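Local coordinates for plasmin and fibronectin-binding protein A (Streptococcus pneumoniae, PDB 4MR0) that acts as a surface adhesin and invasin that binds human fibronectin, plasmin, plasminogen and serum albumin, helping the bacterium attach to host cells, at residues A[285-290]-A[342-346]; A[381-387]-A[426-432]; A[443-449]-A[478-484]; A[494-500]-A[517-523]. All coordinates share one frame; numbering follows the deposited sequence.

Contact 1: residues A[285-290]-A[342-346]; sequences FLGQAL and SGELV
Two hydrogen bonds tie Q288 to the loop 342-346, one from its backbone and one from its side chain. The first runs from Q288 N to G343 O, 3.0 Å. The second uses the end of the side chain: V346 N gives its hydrogen to Q288 OE1 at 3.0 Å, meeting the amide oxygen almost head-on, with a C=O...N angle of 162°. Q288 can reach that far because CG stands anti to the backbone N (chi1 178°) and the chain stays extended, carrying the amide past L345 to the amide of the next residue. On its other side NE2 makes weak bonds to G267 O and K302 O, so both ends of the amide have partners.

Next to the first bond, G287 lends a CA-H...O contact, its CA 3.2 Å from G343 O. With a positive phi, G287 takes a backbone shape open to glycine, and S342 OG lies close against its CA, though the hydrogen bond of that hydroxyl goes to D263 OD1.

The apolar contacts lie at the flanks. L345 CD1 sits 3.8 Å from F285 CB, while its CD2 lies against the G287 backbone. L290 CD1 meets V346 CG2 at 3.7 Å. The F285 ring itself turns away and stacks with F261 and F336.

With its chain directions 93° apart, this is no strand pairing: an irregular loop crosses the end of strand 278-289, where the chain after strand 329-337 leaves the right-handed parallel beta-helix, and the S342 side chain lies about 4 Å from a bound manganese ion.

Contact 2: residues A[381-387]-A[426-432]; sequences FTGFTDV and DLNKQVV
N428 OD1 accepts a nearly straight hydrogen bond from F384 N, 3.0 Å with an N-H...O angle of 170°, and G383 N lies equally near it. The other end of the same amide is also held: ND2 donates to F381 O at 3.2 Å, approaching from above the carbonyl plane. One asparagine thus spans the bend 381-384 and has its rotation fixed from both ends, in the manner of the side chains that brace the turns of parallel beta-helices, the fold of this protein. Its CG lies anti to the carbonyl carbon (chi1 -64°), which swings the amide across to the other coil. There OD1 also meets the edge of the F381 ring, whose plane stands 63° from that of the amide. Further along that ring, CZ reaches V431 CG1.

Beyond the bend the two coils run parallel and in register, T385 beside K429 and V387 beside V431. Both chains turn a corner in step, at D386 and Q430, with the D386 side chain about 3 Å from a bound calcium ion, and the backbone bonds continue through it: D386 N to K429 O, V387 N to Q430 O at 2.8 Å, and V432 N to V387 O. The bond from K429 N to F384 O is weak. V387 and V431 point to the buried face; T385 and K429 point to the opposite one.

On that outer face, K429 NZ folds back onto its own segment, in a salt bridge with D426 OD1 (2.7 Å) and a bond to L427 O, and also reaches K460 O. Two waters link T385 OG1 to D426: one touches OD1 and L427 O, the other lies 2.9 Å from OD2.

Contact 3: residues A[443-449]-A[478-484]; sequences PKTKAIR and TEQPNIE
P443 opens the contact with its carbonyl, which takes a straight hydrogen bond from E479 N at 2.9 Å, while T478 CG2 leans on the same oxygen. K444 then crosses the side chain of E479 and bends at its last torsion, bringing NZ to 3.1 Å from E479 OE2 on the syn side of that oxygen; OE1 is a weaker second partner. T445 turns from the other segment, its hydroxyl bonded to D442. K446 lays its CG against P481 O and bends at chi3 and chi4, so that NZ ends 3.0 Å from E484 OE1 in a salt bridge whose hydrogen bond is weak. At A447 the chain turns a corner of the parallel beta-helix, and from here the two coils pair as parallel strands. I448 N gives a straight bond to N482 O (3.1 Å), and I448 O receives E484 N (2.9 Å). I448 CB packs 4.3 Å from I483 CG1 on the buried face. R449 lies alongside E484; its NE makes a salt bridge, weak as a hydrogen bond, to the same E484 OE1 that K446 NZ holds, linking both cations in a network. Water 4 joins R449 NH2 to E484 OE2; NH2 also forms a salt bridge with D453.

Contact 4: residues A[494-500]-A[517-523]; sequences VSENSIF and VLNNQFY
N497 and N520 lie side by side, pointing the same way, at the tightly packed inner turn, their amides nearly coplanar (5°). N520 OD1 is gripped twice, by N497 N at 2.9 Å and N497 ND2 at 3.0 Å, which reach it from opposite faces of its plane. N520 ND2 donates to V494 O, so both ends of the amide are engaged. N497 ND2 also donates to V466 O, and N497 OD1 accepts from N469 N, so the two asparagines, one per coil, repeat the same bonds, as in other parallel beta-helices. Beyond them, strands 498-500 and 521-523 run parallel, 7° apart, bonded from Q521 N to N497 O (2.7 Å) and from Y523 N to I499 O. I499 CD1 packs against F522 CE1 at 3.8 Å on the buried face.

The outer face is looser: E496 is exposed, and the side chains of S498 and Q521 stay apart. The exception is the offset stack of F500 and Y523, centroids 4.5 Å apart and planes at 20°, with Y523 CD2 over the F500 face.

Buried asparagine amides are thus satisfied largely by backbone groups and by each other; outside, one aromatic pair adds to the backbone bonds between these strands.

Contacts 1 to 4 follow one another along the chain, each closing before the next opens, and so lie in order along the parallel beta-helix. Contacts 1 and 2 lie on opposite sides of the chain's centre, about 26 Å apart between centres; the centres of contacts 1 and 4 are about 33 Å apart. Contacts 3 and 4 are the only pair that touch, about 15 Å between centres: I483 CD1 packs on I499 CD1 at 3.9 Å where strand 483-486 leads into strand 490-500. Contacts 2 and 3 are likewise joined by consecutive strands, 431-440 and 445-451, on different faces. Coil-to-coil bonding repeated in this way is consistent with a stiff, elongated body for the adhesin.

Contact 1: residues A[285-290]-A[342-346]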
# COMPACT_ATOMS: atom_id res chain seq x y z
N PHE A 285 -1.70 -7.47 8.79
CA PHE A 285 -2.42 -7.83 7.58
C PHE A 285 -1.87 -9.17 7.13
O PHE A 285 -0.81 -9.25 6.49
CB PHE A 285 -2.24 -6.74 6.52
CG PHE A 285 -2.82 -5.42 6.93
CD1 PHE A 285 -2.17 -4.61 7.86
CD2 PHE A 285 -4.07 -5.03 6.47
CE1 PHE A 285 -2.75 -3.43 8.31
CE2 PHE A 285 -4.66 -3.85 6.91
CZ PHE A 285 -4.00 -3.05 7.84
N LEU A 286 -2.60 -10.22 7.47
CA LEU A 286 -2.18 -11.58 7.18
C LEU A 286 -2.93 -12.34 6.09
O LEU A 286 -4.07 -12.75 6.27
CB LEU A 286 -2.25 -12.39 8.48
CG LEU A 286 -1.65 -11.73 9.72
CD1 LEU A 286 -1.84 -12.64 10.92
CD2 LEU A 286 -0.16 -11.44 9.50
N GLY A 287 -2.25 -12.53 4.96
CA GLY A 287 -2.82 -13.31 3.87
C GLY A 287 -3.79 -12.70 2.89
O GLY A 287 -4.73 -11.98 3.25
N GLN A 288 -3.55 -13.01 1.62
CA GLN A 288 -4.39 -12.57 0.53
C GLN A 288 -4.52 -13.77 -0.40
O GLN A 288 -3.52 -14.28 -0.92
CB GLN A 288 -3.76 -11.39 -0.20
CG GLN A 288 -4.57 -10.91 -1.38
CD GLN A 288 -4.06 -9.60 -1.93
OE1 GLN A 288 -2.88 -9.47 -2.27
NE2 GLN A 288 -4.95 -8.61 -2.02
N ALA A 289 -5.75 -14.22 -0.60
CA ALA A 289 -6.01 -15.37 -1.46
C ALA A 289 -6.06 -14.95 -2.92
O ALA A 289 -6.74 -13.99 -3.28
CB ALA A 289 -7.30 -16.05 -1.05
N LEU A 290 -5.33 -15.68 -3.77
CA LEU A 290 -5.28 -15.40 -5.19
C LEU A 290 -5.68 -16.66 -5.97
O LEU A 290 -4.94 -17.64 -6.00
CB LEU A 290 -3.87 -14.96 -5.58
CG LEU A 290 -3.26 -13.80 -4.79
CD1 LEU A 290 -1.83 -13.56 -5.24
CD2 LEU A 290 -4.10 -12.54 -4.98
N SER A 342 -3.75 -18.37 3.52
CA SER A 342 -3.47 -17.75 2.22
C SER A 342 -2.07 -17.13 2.19
O SER A 342 -1.52 -16.77 3.23
CB SER A 342 -4.53 -16.70 1.89
OG SER A 342 -4.61 -15.70 2.89
N GLY A 343 -1.52 -17.00 0.99
CA GLY A 343 -0.18 -16.47 0.82
C GLY A 343 0.07 -15.00 1.13
O GLY A 343 -0.80 -14.28 1.61
N GLU A 344 1.29 -14.57 0.83
CA GLU A 344 1.72 -13.20 1.08
C GLU A 344 0.92 -12.18 0.26
O GLU A 344 0.48 -12.47 -0.85
CB GLU A 344 3.21 -13.05 0.77
CG GLU A 344 4.12 -14.00 1.55
CD GLU A 344 4.27 -15.38 0.91
OE1 GLU A 344 3.61 -15.64 -0.13
OE2 GLU A 344 5.04 -16.20 1.44
N LEU A 345 0.74 -10.99 0.82
CA LEU A 345 0.01 -9.92 0.14
C LEU A 345 0.80 -9.58 -1.13
O LEU A 345 2.01 -9.79 -1.18
CB LEU A 345 -0.06 -8.68 1.04
CG LEU A 345 -0.40 -8.90 2.52
CD1 LEU A 345 -0.41 -7.54 3.23
CD2 LEU A 345 -1.75 -9.59 2.67
N VAL A 346 0.11 -9.07 -2.14
CA VAL A 346 0.76 -8.70 -3.39
C VAL A 346 1.44 -7.33 -3.21
O VAL A 346 2.64 -7.18 -3.43
CB VAL A 346 -0.26 -8.63 -4.55
CG1 VAL A 346 0.42 -8.18 -5.83
CG2 VAL A 346 -0.90 -10.00 -4.75

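Contact 2: residues A[381-387]-A[426-432]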
# COMPACT_ATOMS: atom_id res chain seq x y z
N PHE A 381 2.79 3.18 -5.83
CA PHE A 381 1.77 4.18 -6.09
C PHE A 381 2.08 5.13 -7.24
O PHE A 381 3.24 5.31 -7.62
CB PHE A 381 1.56 5.03 -4.83
CG PHE A 381 2.81 5.75 -4.37
CD1 PHE A 381 3.76 5.11 -3.58
CD2 PHE A 381 3.07 7.06 -4.79
CE1 PHE A 381 4.95 5.76 -3.20
CE2 PHE A 381 4.25 7.72 -4.42
CZ PHE A 381 5.19 7.06 -3.63
N THR A 382 1.03 5.73 -7.78
CA THR A 382 1.13 6.74 -8.82
C THR A 382 0.12 7.80 -8.42
O THR A 382 -0.97 7.47 -7.96
CB THR A 382 0.77 6.21 -10.24
OG1 THR A 382 0.87 7.28 -11.20
CG2 THR A 382 -0.66 5.66 -10.28
N GLY A 383 0.48 9.07 -8.55
CA GLY A 383 -0.45 10.13 -8.18
C GLY A 383 -0.50 10.54 -6.72
O GLY A 383 -1.57 10.85 -6.21
N PHE A 384 0.64 10.53 -6.03
CA PHE A 384 0.71 10.96 -4.63
C PHE A 384 1.58 12.22 -4.57
O PHE A 384 2.47 12.39 -5.40
CB PHE A 384 1.36 9.91 -3.72
CG PHE A 384 0.44 8.79 -3.28
CD1 PHE A 384 -0.87 8.71 -3.75
CD2 PHE A 384 0.92 7.81 -2.42
CE1 PHE A 384 -1.70 7.65 -3.36
CE2 PHE A 384 0.10 6.74 -2.03
CZ PHE A 384 -1.21 6.67 -2.50
N THR A 385 1.34 13.07 -3.59
CA THR A 385 2.14 14.28 -3.42
C THR A 385 2.50 14.40 -1.94
O THR A 385 1.63 14.28 -1.07
CB THR A 385 1.39 15.53 -3.88
OG1 THR A 385 0.94 15.35 -5.23
CG2 THR A 385 2.30 16.76 -3.82
N ASP A 386 3.78 14.62 -1.65
CA ASP A 386 4.26 14.74 -0.28
C ASP A 386 4.06 13.41 0.45
O ASP A 386 3.13 13.24 1.23
CB ASP A 386 3.54 15.87 0.46
CG ASP A 386 4.03 16.05 1.89
OD1 ASP A 386 5.12 15.52 2.23
OD2 ASP A 386 3.34 16.73 2.69
N VAL A 387 4.96 12.48 0.15
CA VAL A 387 4.92 11.15 0.73
C VAL A 387 6.18 10.92 1.54
O VAL A 387 7.27 11.37 1.17
CB VAL A 387 4.87 10.08 -0.37
CG1 VAL A 387 4.80 8.70 0.26
CG2 VAL A 387 3.68 10.33 -1.27
N ASP A 426 -0.48 14.86 -13.04
CA ASP A 426 0.24 15.34 -11.88
C ASP A 426 0.92 14.10 -11.28
O ASP A 426 0.43 13.53 -10.31
CB ASP A 426 -0.74 15.94 -10.87
CG ASP A 426 -0.04 16.64 -9.71
OD1 ASP A 426 1.21 16.61 -9.64
OD2 ASP A 426 -0.76 17.22 -8.86
N LEU A 427 2.03 13.68 -11.89
CA LEU A 427 2.75 12.51 -11.43
C LEU A 427 3.41 12.76 -10.07
O LEU A 427 3.51 13.91 -9.63
CB LEU A 427 3.80 12.10 -12.46
CG LEU A 427 3.23 11.84 -13.87
CD1 LEU A 427 4.38 11.63 -14.85
CD2 LEU A 427 2.29 10.64 -13.85
N ASN A 428 3.84 11.69 -9.42
CA ASN A 428 4.47 11.76 -8.10
C ASN A 428 5.47 12.89 -7.89
O ASN A 428 6.38 13.08 -8.69
CB ASN A 428 5.18 10.44 -7.77
CG ASN A 428 4.24 9.26 -7.68
OD1 ASN A 428 3.14 9.36 -7.13
ND2 ASN A 428 4.68 8.11 -8.18
N LYS A 429 5.30 13.64 -6.80
CA LYS A 429 6.22 14.73 -6.46
C LYS A 429 6.39 14.77 -4.94
O LYS A 429 5.48 14.39 -4.20
CB LYS A 429 5.68 16.08 -6.94
CG LYS A 429 5.61 16.23 -8.45
CD LYS A 429 4.97 17.55 -8.84
CE LYS A 429 4.64 17.57 -10.32
NZ LYS A 429 3.68 16.48 -10.65
N GLN A 430 7.55 15.23 -4.50
CA GLN A 430 7.83 15.33 -3.07
C GLN A 430 7.71 13.97 -2.40
O GLN A 430 6.87 13.76 -1.52
CB GLN A 430 6.85 16.32 -2.42
CG GLN A 430 6.99 17.74 -2.95
CD GLN A 430 5.86 18.65 -2.50
OE1 GLN A 430 5.00 19.05 -3.30
NE2 GLN A 430 5.85 18.98 -1.21
N VAL A 431 8.55 13.04 -2.83
CA VAL A 431 8.55 11.71 -2.25
C VAL A 431 9.87 11.52 -1.52
O VAL A 431 10.95 11.72 -2.08
CB VAL A 431 8.42 10.60 -3.33
CG1 VAL A 431 8.52 9.23 -2.67
CG2 VAL A 431 7.10 10.74 -4.08
N VAL A 432 9.77 11.13 -0.25
CA VAL A 432 10.95 10.89 0.56
C VAL A 432 10.96 9.43 0.99
O VAL A 432 9.99 8.94 1.58
CB VAL A 432 10.98 11.80 1.81
CG1 VAL A 432 12.18 11.47 2.70
CG2 VAL A 432 11.04 13.26 1.39
O HOH W 1 2.89 9.33 -10.64
O HOH W 2 2.43 15.28 -7.50
O HOH W 3 -0.54 17.38 -5.93

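Contact 3: residues A[443-449]-A[478-484]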
# COMPACT_ATOMS: atom_id res chain seq x y z
N PRO A 443 16.66 -12.81 -6.40
CA PRO A 443 17.42 -12.12 -7.45
C PRO A 443 16.59 -11.27 -8.41
O PRO A 443 17.14 -10.46 -9.15
CB PRO A 443 18.15 -13.26 -8.16
CG PRO A 443 17.24 -14.43 -7.97
CD PRO A 443 16.80 -14.27 -6.53
N LYS A 444 15.27 -11.44 -8.38
CA LYS A 444 14.39 -10.68 -9.26
C LYS A 444 13.76 -9.48 -8.56
O LYS A 444 12.96 -8.76 -9.16
CB LYS A 444 13.27 -11.58 -9.80
CG LYS A 444 13.70 -12.59 -10.85
CD LYS A 444 12.53 -13.46 -11.27
CE LYS A 444 12.72 -14.02 -12.67
NZ LYS A 444 13.96 -14.84 -12.78
N THR A 445 14.11 -9.26 -7.30
CA THR A 445 13.54 -8.15 -6.54
C THR A 445 14.44 -6.92 -6.44
O THR A 445 15.60 -7.00 -6.04
CB THR A 445 13.13 -8.59 -5.11
OG1 THR A 445 12.00 -9.47 -5.20
CG2 THR A 445 12.74 -7.39 -4.26
N LYS A 446 13.86 -5.78 -6.81
CA LYS A 446 14.53 -4.49 -6.77
C LYS A 446 14.10 -3.85 -5.45
O LYS A 446 12.94 -3.95 -5.06
CB LYS A 446 14.04 -3.65 -7.95
CG LYS A 446 14.87 -2.42 -8.28
CD LYS A 446 14.20 -1.62 -9.38
CE LYS A 446 15.08 -1.52 -10.62
NZ LYS A 446 14.45 -2.18 -11.80
N ALA A 447 15.03 -3.20 -4.76
CA ALA A 447 14.69 -2.57 -3.48
C ALA A 447 13.85 -1.31 -3.67
O ALA A 447 12.73 -1.21 -3.19
CB ALA A 447 15.96 -2.24 -2.71
N ILE A 448 14.42 -0.35 -4.40
CA ILE A 448 13.77 0.93 -4.62
C ILE A 448 13.69 1.34 -6.08
O ILE A 448 14.66 1.20 -6.83
CB ILE A 448 14.53 2.05 -3.87
CG1 ILE A 448 14.58 1.74 -2.38
CG2 ILE A 448 13.87 3.39 -4.14
CD1 ILE A 448 15.50 2.67 -1.59
N ARG A 449 12.53 1.87 -6.45
CA ARG A 449 12.31 2.34 -7.81
C ARG A 449 11.41 3.58 -7.81
O ARG A 449 10.36 3.59 -7.17
CB ARG A 449 11.65 1.23 -8.64
CG ARG A 449 11.29 1.62 -10.05
CD ARG A 449 10.76 0.42 -10.83
NE ARG A 449 10.62 0.72 -12.25
CZ ARG A 449 9.59 1.37 -12.79
NH1 ARG A 449 8.59 1.79 -12.02
NH2 ARG A 449 9.58 1.60 -14.09
N THR A 478 21.90 -11.48 -9.05
CA THR A 478 20.82 -10.50 -9.14
C THR A 478 20.60 -10.10 -10.60
O THR A 478 21.56 -9.95 -11.36
CB THR A 478 21.15 -9.25 -8.31
OG1 THR A 478 21.69 -9.65 -7.04
CG2 THR A 478 19.90 -8.43 -8.08
N GLU A 479 19.34 -9.89 -10.96
CA GLU A 479 18.99 -9.53 -12.33
C GLU A 479 18.70 -8.06 -12.61
O GLU A 479 18.31 -7.71 -13.72
CB GLU A 479 17.79 -10.37 -12.77
CG GLU A 479 18.10 -11.85 -12.84
CD GLU A 479 16.85 -12.70 -12.93
OE1 GLU A 479 15.95 -12.36 -13.73
OE2 GLU A 479 16.77 -13.71 -12.20
N GLN A 480 18.87 -7.20 -11.61
CA GLN A 480 18.63 -5.77 -11.81
C GLN A 480 19.26 -4.96 -10.68
O GLN A 480 19.69 -5.51 -9.67
CB GLN A 480 17.12 -5.47 -11.91
CG GLN A 480 16.34 -5.65 -10.62
CD GLN A 480 16.27 -7.09 -10.19
OE1 GLN A 480 16.75 -7.46 -9.12
NE2 GLN A 480 15.66 -7.93 -11.03
N PRO A 481 19.31 -3.63 -10.85
CA PRO A 481 19.89 -2.71 -9.86
C PRO A 481 19.15 -2.71 -8.52
O PRO A 481 18.00 -3.14 -8.43
CB PRO A 481 19.81 -1.35 -10.54
CG PRO A 481 19.77 -1.69 -12.01
CD PRO A 481 18.86 -2.88 -12.03
N ASN A 482 19.83 -2.22 -7.48
CA ASN A 482 19.24 -2.14 -6.16
C ASN A 482 18.36 -0.90 -6.07
O ASN A 482 17.27 -0.93 -5.48
CB ASN A 482 20.33 -2.09 -5.09
CG ASN A 482 20.96 -3.44 -4.81
OD1 ASN A 482 22.17 -3.63 -4.98
ND2 ASN A 482 20.14 -4.40 -4.39
N ILE A 483 18.82 0.19 -6.68
CA ILE A 483 18.08 1.44 -6.68
C ILE A 483 18.01 2.04 -8.08
O ILE A 483 19.05 2.35 -8.68
CB ILE A 483 18.73 2.47 -5.73
CG1 ILE A 483 18.77 1.92 -4.31
CG2 ILE A 483 17.98 3.81 -5.80
CD1 ILE A 483 19.49 2.81 -3.32
N GLU A 484 16.80 2.19 -8.59
CA GLU A 484 16.58 2.75 -9.92
C GLU A 484 15.81 4.06 -9.87
O GLU A 484 14.75 4.15 -9.25
CB GLU A 484 15.82 1.76 -10.81
CG GLU A 484 15.16 2.43 -12.01
CD GLU A 484 14.35 1.47 -12.86
OE1 GLU A 484 13.62 0.64 -12.30
OE2 GLU A 484 14.45 1.57 -14.11
O HOH W 4 12.11 0.54 -15.03

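Contact 4: residues A[494-500]-A[517-523]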
# COMPACT_ATOMS: atom_id res chain seq x y z
N VAL A 494 20.00 11.47 -3.81
CA VAL A 494 20.26 10.08 -3.46
C VAL A 494 21.54 10.14 -2.63
O VAL A 494 22.63 10.25 -3.19
CB VAL A 494 20.49 9.22 -4.72
CG1 VAL A 494 20.56 7.74 -4.34
CG2 VAL A 494 19.36 9.46 -5.71
N SER A 495 21.41 10.07 -1.31
CA SER A 495 22.59 10.20 -0.47
C SER A 495 22.63 9.35 0.79
O SER A 495 21.60 8.98 1.35
CB SER A 495 22.77 11.66 -0.07
OG SER A 495 22.79 12.50 -1.20
N GLU A 496 23.85 9.06 1.23
CA GLU A 496 24.11 8.29 2.43
C GLU A 496 23.39 6.95 2.55
O GLU A 496 23.07 6.49 3.65
CB GLU A 496 23.83 9.15 3.66
CG GLU A 496 24.76 10.36 3.72
CD GLU A 496 24.52 11.24 4.93
OE1 GLU A 496 23.50 11.97 4.96
OE2 GLU A 496 25.35 11.19 5.86
N ASN A 497 23.14 6.32 1.41
CA ASN A 497 22.49 5.02 1.41
C ASN A 497 23.60 3.97 1.50
O ASN A 497 24.71 4.18 0.98
CB ASN A 497 21.68 4.83 0.12
CG ASN A 497 20.52 5.81 0.01
OD1 ASN A 497 19.52 5.68 0.70
ND2 ASN A 497 20.67 6.80 -0.87
N SER A 498 23.32 2.85 2.16
CA SER A 498 24.29 1.76 2.29
C SER A 498 23.76 0.54 1.54
O SER A 498 22.67 0.04 1.82
CB SER A 498 24.50 1.39 3.77
OG SER A 498 25.19 2.41 4.47
N ILE A 499 24.54 0.05 0.58
CA ILE A 499 24.15 -1.10 -0.21
C ILE A 499 25.12 -2.27 -0.06
O ILE A 499 26.28 -2.18 -0.48
CB ILE A 499 24.03 -0.73 -1.70
CG1 ILE A 499 23.08 0.46 -1.86
CG2 ILE A 499 23.54 -1.93 -2.50
CD1 ILE A 499 22.91 0.93 -3.29
N PHE A 500 24.64 -3.37 0.53
CA PHE A 500 25.47 -4.56 0.73
C PHE A 500 25.06 -5.70 -0.20
O PHE A 500 24.06 -6.38 0.05
CB PHE A 500 25.35 -5.08 2.17
CG PHE A 500 25.81 -4.11 3.22
CD1 PHE A 500 25.01 -3.03 3.58
CD2 PHE A 500 27.01 -4.31 3.89
CE1 PHE A 500 25.42 -2.15 4.60
CE2 PHE A 500 27.43 -3.44 4.90
CZ PHE A 500 26.62 -2.36 5.26
N VAL A 517 23.99 13.35 -5.58
CA VAL A 517 24.25 11.99 -5.13
C VAL A 517 25.48 12.11 -4.24
O VAL A 517 26.60 12.26 -4.73
CB VAL A 517 24.54 11.07 -6.33
CG1 VAL A 517 24.82 9.65 -5.84
CG2 VAL A 517 23.34 11.07 -7.27
N LEU A 518 25.27 12.04 -2.93
CA LEU A 518 26.37 12.21 -1.99
C LEU A 518 26.63 11.13 -0.96
O LEU A 518 25.74 10.72 -0.21
CB LEU A 518 26.21 13.54 -1.24
CG LEU A 518 26.03 14.81 -2.08
CD1 LEU A 518 25.62 15.95 -1.17
CD2 LEU A 518 27.33 15.13 -2.82
N ASN A 519 27.88 10.70 -0.92
CA ASN A 519 28.37 9.73 0.03
C ASN A 519 27.55 8.49 0.34
O ASN A 519 27.22 8.22 1.50
CB ASN A 519 28.70 10.47 1.32
CG ASN A 519 29.55 11.71 1.07
OD1 ASN A 519 30.58 11.64 0.40
ND2 ASN A 519 29.11 12.85 1.59
N ASN A 520 27.23 7.73 -0.69
CA ASN A 520 26.52 6.48 -0.51
C ASN A 520 27.64 5.47 -0.27
O ASN A 520 28.79 5.73 -0.61
CB ASN A 520 25.74 6.14 -1.78
CG ASN A 520 24.62 7.12 -2.06
OD1 ASN A 520 23.58 7.10 -1.39
ND2 ASN A 520 24.82 7.99 -3.04
N GLN A 521 27.32 4.34 0.34
CA GLN A 521 28.31 3.30 0.62
C GLN A 521 27.96 2.01 -0.10
O GLN A 521 26.79 1.63 -0.18
CB GLN A 521 28.41 3.06 2.13
CG GLN A 521 29.24 4.10 2.88
CD GLN A 521 29.08 4.00 4.39
OE1 GLN A 521 29.10 2.91 4.96
NE2 GLN A 521 28.92 5.15 5.04
N PHE A 522 28.98 1.33 -0.62
CA PHE A 522 28.77 0.09 -1.36
C PHE A 522 29.71 -1.01 -0.88
O PHE A 522 30.90 -0.77 -0.66
CB PHE A 522 29.00 0.33 -2.86
CG PHE A 522 28.22 1.49 -3.41
CD1 PHE A 522 26.92 1.32 -3.87
CD2 PHE A 522 28.79 2.76 -3.45
CE1 PHE A 522 26.20 2.41 -4.37
CE2 PHE A 522 28.08 3.85 -3.95
CZ PHE A 522 26.78 3.67 -4.41
N TYR A 523 29.17 -2.21 -0.71
CA TYR A 523 29.96 -3.35 -0.24
C TYR A 523 29.62 -4.62 -1.00
O TYR A 523 28.46 -4.93 -1.23
CB TYR A 523 29.69 -3.60 1.25
CG TYR A 523 29.91 -2.41 2.13
CD1 TYR A 523 31.18 -2.08 2.60
CD2 TYR A 523 28.84 -1.59 2.51
CE1 TYR A 523 31.39 -0.98 3.42
CE2 TYR A 523 29.03 -0.49 3.33
CZ TYR A 523 30.31 -0.19 3.78
OH TYR A 523 30.50 0.91 4.58